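Local coordinates for molybdopterin biosynthesis moeA protein (Pyrococcus horikoshii, PDB 1WU2) that probably takes part in molybdenum cofactor biosynthesis, inserting molybdenum into adenylated molybdopterin as other MoeA proteins do, at residues K182-L194 with F224-D236. Numbering follows the deposited sequence.
Sequences KPKVGIIITGSEL and FGEPILYGVLPDD
With CG anti to the carbonyl carbon (chi1 -65°), the Y230 side chain turns its ring edge toward the G186-I187 backbone, where CE2 comes within 3.9 Å of G186 CA near the ring plane. G186 makes way for this edge: a beta carbon there would sit tightly against CE2. The phenol oxygen is held outside the pair, hydrogen-bonded to E250 and N249. At S192, chi1 of -38° keeps OG beside its own backbone N, and from there OG accepts a nearly straight hydrogen bond from D235 N (N to OG 3.2 Å, 165°). D235 OD1 answers with weak bonds from S192 N and S192 OG, while its OD2 lies 3.3 Å from T190 CG2. Putting an alanine here in place of the serine is likely to leave the D235 N-H without this acceptor and the carboxylate with one weak donor fewer, freer to turn. Strands 184-190 and 226-233 run parallel, their axes 4.7 Å apart, joined through helix 212-222 in a beta-alpha-beta crossover; strand 226-233 is the outermost in this chain of a mixed sheet in the probable molybdopterin-binding domain. Bonds alternate regularly from E226 N to P183 O up to Y230 N to I187 O; then the register slips by one residue, a beta bulge at Y230-G231, after which I189 N reaches G231 O only weakly. A water bridges the bulge, accepting from G231 N and donating weakly to I187 O. Beyond it I189 CG2 meets both methyls of V232, to CG1 at 3.9 Å, on the same sheet face as I187, whose CD1 lies alongside P227 CB. L233 CD2 approaches I188 CG2 obliquely at 3.7 Å, and the L233 side chain also packs on helix 237-240, whose N-cap is D236, its OD1 accepting weak bonds from S238 N and I239 N.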
loop_
_atom_site.group_PDB
_atom_site.type_symbol
_atom_site.label_atom_id
_atom_site.label_comp_id
_atom_site.label_asym_id
_atom_site.label_seq_id
_atom_site.Cartn_x
_atom_site.Cartn_y
_atom_site.Cartn_z
ATOM N N LYS A 182 -5.809 0.269 17.584
ATOM C CA LYS A 182 -6.625 -0.046 16.419
ATOM C C LYS A 182 -8.095 -0.005 16.809
ATOM O O LYS A 182 -8.491 -0.683 17.759
ATOM C CB LYS A 182 -6.297 -1.440 15.892
ATOM C CG LYS A 182 -4.870 -1.616 15.422
ATOM C CD LYS A 182 -4.719 -2.909 14.639
ATOM C CE LYS A 182 -3.290 -3.132 14.190
ATOM N NZ LYS A 182 -3.191 -4.325 13.309
ATOM N N PRO A 183 -8.905 0.781 16.097
ATOM C CA PRO A 183 -10.349 0.790 16.339
ATOM C C PRO A 183 -10.930 -0.604 16.158
ATOM O O PRO A 183 -10.657 -1.256 15.152
ATOM C CB PRO A 183 -10.891 1.736 15.258
ATOM C CG PRO A 183 -9.735 2.560 14.838
ATOM C CD PRO A 183 -8.525 1.708 15.016
ATOM N N LYS A 184 -11.699 -1.060 17.136
ATOM C CA LYS A 184 -12.392 -2.332 17.027
ATOM C C LYS A 184 -13.633 -2.132 16.158
ATOM O O LYS A 184 -14.468 -1.287 16.455
ATOM C CB LYS A 184 -12.776 -2.841 18.414
ATOM C CG LYS A 184 -11.579 -3.168 19.304
ATOM C CD LYS A 184 -11.951 -3.179 20.794
ATOM C CE LYS A 184 -10.845 -2.604 21.686
ATOM N NZ LYS A 184 -11.398 -1.748 22.787
ATOM N N VAL A 185 -13.735 -2.903 15.079
ATOM C CA VAL A 185 -14.839 -2.800 14.131
ATOM C C VAL A 185 -15.627 -4.103 14.124
ATOM O O VAL A 185 -15.131 -5.121 13.655
ATOM C CB VAL A 185 -14.313 -2.528 12.700
ATOM C CG1 VAL A 185 -15.453 -2.509 11.677
ATOM C CG2 VAL A 185 -13.526 -1.232 12.660
ATOM N N GLY A 186 -16.852 -4.064 14.643
ATOM C CA GLY A 186 -17.736 -5.215 14.623
ATOM C C GLY A 186 -18.243 -5.517 13.223
ATOM O O GLY A 186 -18.395 -4.614 12.404
ATOM N N ILE A 187 -18.498 -6.793 12.954
ATOM C CA ILE A 187 -18.996 -7.240 11.656
ATOM C C ILE A 187 -20.134 -8.235 11.873
ATOM O O ILE A 187 -19.902 -9.358 12.323
ATOM C CB ILE A 187 -17.857 -7.890 10.827
ATOM C CG1 ILE A 187 -16.786 -6.849 10.474
ATOM C CG2 ILE A 187 -18.412 -8.527 9.555
ATOM C CD1 ILE A 187 -15.554 -7.421 9.789
ATOM N N ILE A 188 -21.359 -7.810 11.565
ATOM C CA ILE A 188 -22.538 -8.671 11.621
ATOM C C ILE A 188 -23.028 -8.932 10.210
ATOM O O ILE A 188 -23.361 -7.996 9.500
ATOM C CB ILE A 188 -23.687 -7.989 12.393
ATOM C CG1 ILE A 188 -23.250 -7.568 13.793
ATOM C CG2 ILE A 188 -24.884 -8.923 12.483
ATOM C CD1 ILE A 188 -24.236 -6.620 14.464
ATOM N N ILE A 189 -23.086 -10.195 9.804
ATOM C CA ILE A 189 -23.698 -10.555 8.530
ATOM C C ILE A 189 -25.144 -10.969 8.808
ATOM O O ILE A 189 -25.433 -11.545 9.853
ATOM C CB ILE A 189 -22.902 -11.686 7.825
ATOM C CG1 ILE A 189 -21.605 -11.170 7.177
ATOM C CG2 ILE A 189 -23.723 -12.307 6.714
ATOM C CD1 ILE A 189 -20.857 -10.092 7.921
ATOM N N THR A 190 -26.052 -10.654 7.884
ATOM C CA THR A 190 -27.475 -10.976 8.036
ATOM C C THR A 190 -28.021 -11.607 6.756
ATOM O O THR A 190 -27.665 -11.190 5.653
ATOM C CB THR A 190 -28.277 -9.692 8.414
ATOM O OG1 THR A 190 -28.457 -9.624 9.835
ATOM C CG2 THR A 190 -29.707 -9.709 7.876
ATOM N N GLY A 191 -28.892 -12.605 6.915
ATOM C CA GLY A 191 -29.506 -13.298 5.792
ATOM C C GLY A 191 -29.645 -14.793 6.019
ATOM O O GLY A 191 -28.646 -15.481 6.230
ATOM N N SER A 192 -30.882 -15.290 5.966
ATOM C CA SER A 192 -31.174 -16.723 6.112
ATOM C C SER A 192 -30.741 -17.487 4.864
ATOM O O SER A 192 -30.463 -18.686 4.911
ATOM C CB SER A 192 -32.669 -16.954 6.349
ATOM O OG SER A 192 -33.229 -15.954 7.180
ATOM N N GLU A 193 -30.744 -16.773 3.743
ATOM C CA GLU A 193 -30.146 -17.216 2.481
ATOM C C GLU A 193 -28.678 -17.645 2.592
ATOM O O GLU A 193 -28.248 -18.566 1.900
ATOM C CB GLU A 193 -30.246 -16.088 1.442
ATOM C CG GLU A 193 -30.125 -14.681 2.031
ATOM C CD GLU A 193 -29.544 -13.663 1.073
ATOM O OE1 GLU A 193 -29.395 -13.969 -0.131
ATOM O OE2 GLU A 193 -29.238 -12.540 1.537
ATOM N N LEU A 194 -27.916 -16.975 3.452
ATOM C CA LEU A 194 -26.460 -17.147 3.493
ATOM C C LEU A 194 -25.993 -18.473 4.108
ATOM O O LEU A 194 -26.609 -18.996 5.035
ATOM C CB LEU A 194 -25.811 -15.962 4.213
ATOM C CG LEU A 194 -26.001 -14.632 3.470
ATOM C CD1 LEU A 194 -25.860 -13.455 4.408
ATOM C CD2 LEU A 194 -25.020 -14.507 2.309
ATOM N N PHE A 224 -6.225 0.077 9.314
ATOM C CA PHE A 224 -5.960 0.509 10.695
ATOM C C PHE A 224 -6.775 -0.155 11.805
ATOM O O PHE A 224 -6.481 0.062 12.982
ATOM C CB PHE A 224 -6.092 2.035 10.816
ATOM C CG PHE A 224 -5.551 2.784 9.629
ATOM C CD1 PHE A 224 -4.239 2.580 9.209
ATOM C CD2 PHE A 224 -6.356 3.664 8.915
ATOM C CE1 PHE A 224 -3.734 3.255 8.107
ATOM C CE2 PHE A 224 -5.855 4.345 7.811
ATOM C CZ PHE A 224 -4.543 4.140 7.405
ATOM N N GLY A 225 -7.774 -0.961 11.444
ATOM C CA GLY A 225 -8.707 -1.518 12.407
ATOM C C GLY A 225 -8.480 -2.977 12.766
ATOM O O GLY A 225 -7.736 -3.689 12.095
ATOM N N GLU A 226 -9.132 -3.405 13.845
ATOM C CA GLU A 226 -9.168 -4.798 14.275
ATOM C C GLU A 226 -10.595 -5.311 14.087
ATOM O O GLU A 226 -11.490 -4.896 14.816
ATOM C CB GLU A 226 -8.776 -4.896 15.752
ATOM C CG GLU A 226 -8.805 -6.304 16.337
ATOM C CD GLU A 226 -8.600 -6.326 17.847
ATOM O OE1 GLU A 226 -8.541 -5.246 18.476
ATOM O OE2 GLU A 226 -8.503 -7.436 18.412
ATOM N N PRO A 227 -10.823 -6.200 13.122
ATOM C CA PRO A 227 -12.170 -6.734 12.892
ATOM C C PRO A 227 -12.551 -7.772 13.943
ATOM O O PRO A 227 -11.711 -8.580 14.335
ATOM C CB PRO A 227 -12.059 -7.383 11.512
ATOM C CG PRO A 227 -10.642 -7.785 11.405
ATOM C CD PRO A 227 -9.843 -6.778 12.188
ATOM N N ILE A 228 -13.803 -7.733 14.388
ATOM C CA ILE A 228 -14.319 -8.682 15.364
ATOM C C ILE A 228 -15.602 -9.300 14.816
ATOM O O ILE A 228 -16.591 -8.602 14.601
ATOM C CB ILE A 228 -14.565 -7.977 16.712
ATOM C CG1 ILE A 228 -13.228 -7.686 17.406
ATOM C CG2 ILE A 228 -15.437 -8.829 17.635
ATOM C CD1 ILE A 228 -13.163 -6.330 18.043
ATOM N N LEU A 229 -15.573 -10.613 14.601
ATOM C CA LEU A 229 -16.678 -11.337 13.984
ATOM C C LEU A 229 -17.743 -11.703 15.006
ATOM O O LEU A 229 -17.435 -12.275 16.053
ATOM C CB LEU A 229 -16.178 -12.630 13.339
ATOM C CG LEU A 229 -15.200 -12.527 12.164
ATOM C CD1 LEU A 229 -13.755 -12.462 12.648
ATOM C CD2 LEU A 229 -15.404 -13.710 11.222
ATOM N N TYR A 230 -18.993 -11.375 14.693
ATOM C CA TYR A 230 -20.140 -11.857 15.456
ATOM C C TYR A 230 -20.931 -12.899 14.659
ATOM O O TYR A 230 -21.945 -13.410 15.132
ATOM C CB TYR A 230 -21.023 -10.684 15.875
ATOM C CG TYR A 230 -20.320 -9.753 16.834
ATOM C CD1 TYR A 230 -20.439 -9.919 18.211
ATOM C CD2 TYR A 230 -19.520 -8.721 16.364
ATOM C CE1 TYR A 230 -19.786 -9.072 19.098
ATOM C CE2 TYR A 230 -18.861 -7.870 17.240
ATOM C CZ TYR A 230 -18.997 -8.051 18.610
ATOM O OH TYR A 230 -18.352 -7.210 19.489
ATOM N N GLY A 231 -20.453 -13.212 13.457
ATOM C CA GLY A 231 -20.979 -14.307 12.660
ATOM C C GLY A 231 -22.177 -13.967 11.795
ATOM O O GLY A 231 -22.660 -12.833 11.786
ATOM N N VAL A 232 -22.645 -14.976 11.063
ATOM C CA VAL A 232 -23.824 -14.865 10.210
ATOM C C VAL A 232 -25.066 -15.146 11.045
ATOM O O VAL A 232 -25.114 -16.127 11.785
ATOM C CB VAL A 232 -23.770 -15.872 9.035
ATOM C CG1 VAL A 232 -24.982 -15.707 8.118
ATOM C CG2 VAL A 232 -22.473 -15.717 8.246
ATOM N N LEU A 233 -26.070 -14.282 10.912
ATOM C CA LEU A 233 -27.306 -14.377 11.684
ATOM C C LEU A 233 -28.495 -14.574 10.742
ATOM O O LEU A 233 -28.445 -14.134 9.596
ATOM C CB LEU A 233 -27.516 -13.095 12.495
ATOM C CG LEU A 233 -26.875 -12.978 13.882
ATOM C CD1 LEU A 233 -25.487 -13.607 13.951
ATOM C CD2 LEU A 233 -26.812 -11.514 14.283
ATOM N N PRO A 234 -29.565 -15.216 11.210
ATOM C CA PRO A 234 -30.788 -15.322 10.403
ATOM C C PRO A 234 -31.597 -14.025 10.426
ATOM O O PRO A 234 -31.371 -13.175 11.290
ATOM C CB PRO A 234 -31.573 -16.460 11.077
ATOM C CG PRO A 234 -30.736 -16.928 12.240
ATOM C CD PRO A 234 -29.715 -15.877 12.518
ATOM N N ASP A 235 -32.518 -13.884 9.476
ATOM C CA ASP A 235 -33.456 -12.764 9.459
ATOM C C ASP A 235 -34.472 -12.949 10.588
ATOM O O ASP A 235 -35.497 -13.614 10.419
ATOM C CB ASP A 235 -34.169 -12.668 8.104
ATOM C CG ASP A 235 -33.237 -12.234 6.979
ATOM O OD1 ASP A 235 -33.253 -12.878 5.905
ATOM O OD2 ASP A 235 -32.459 -11.258 7.077
ATOM N N ASP A 236 -34.165 -12.362 11.741
ATOM C CA ASP A 236 -34.973 -12.520 12.947
ATOM C C ASP A 236 -34.716 -11.334 13.876
ATOM O O ASP A 236 -33.605 -11.170 14.372
ATOM C CB ASP A 236 -34.615 -13.834 13.646
ATOM C CG ASP A 236 -35.564 -14.173 14.778
ATOM O OD1 ASP A 236 -35.444 -13.563 15.864
ATOM O OD2 ASP A 236 -36.459 -15.040 14.675
HETATM O O HOH W 1 -4.987 -3.083 10.895
HETATM O O HOH W 2 -7.769 -2.914 19.272
HETATM O O HOH W 3 -5.980 -5.998 13.272
HETATM O O HOH W 4 -18.596 -12.290 10.941
#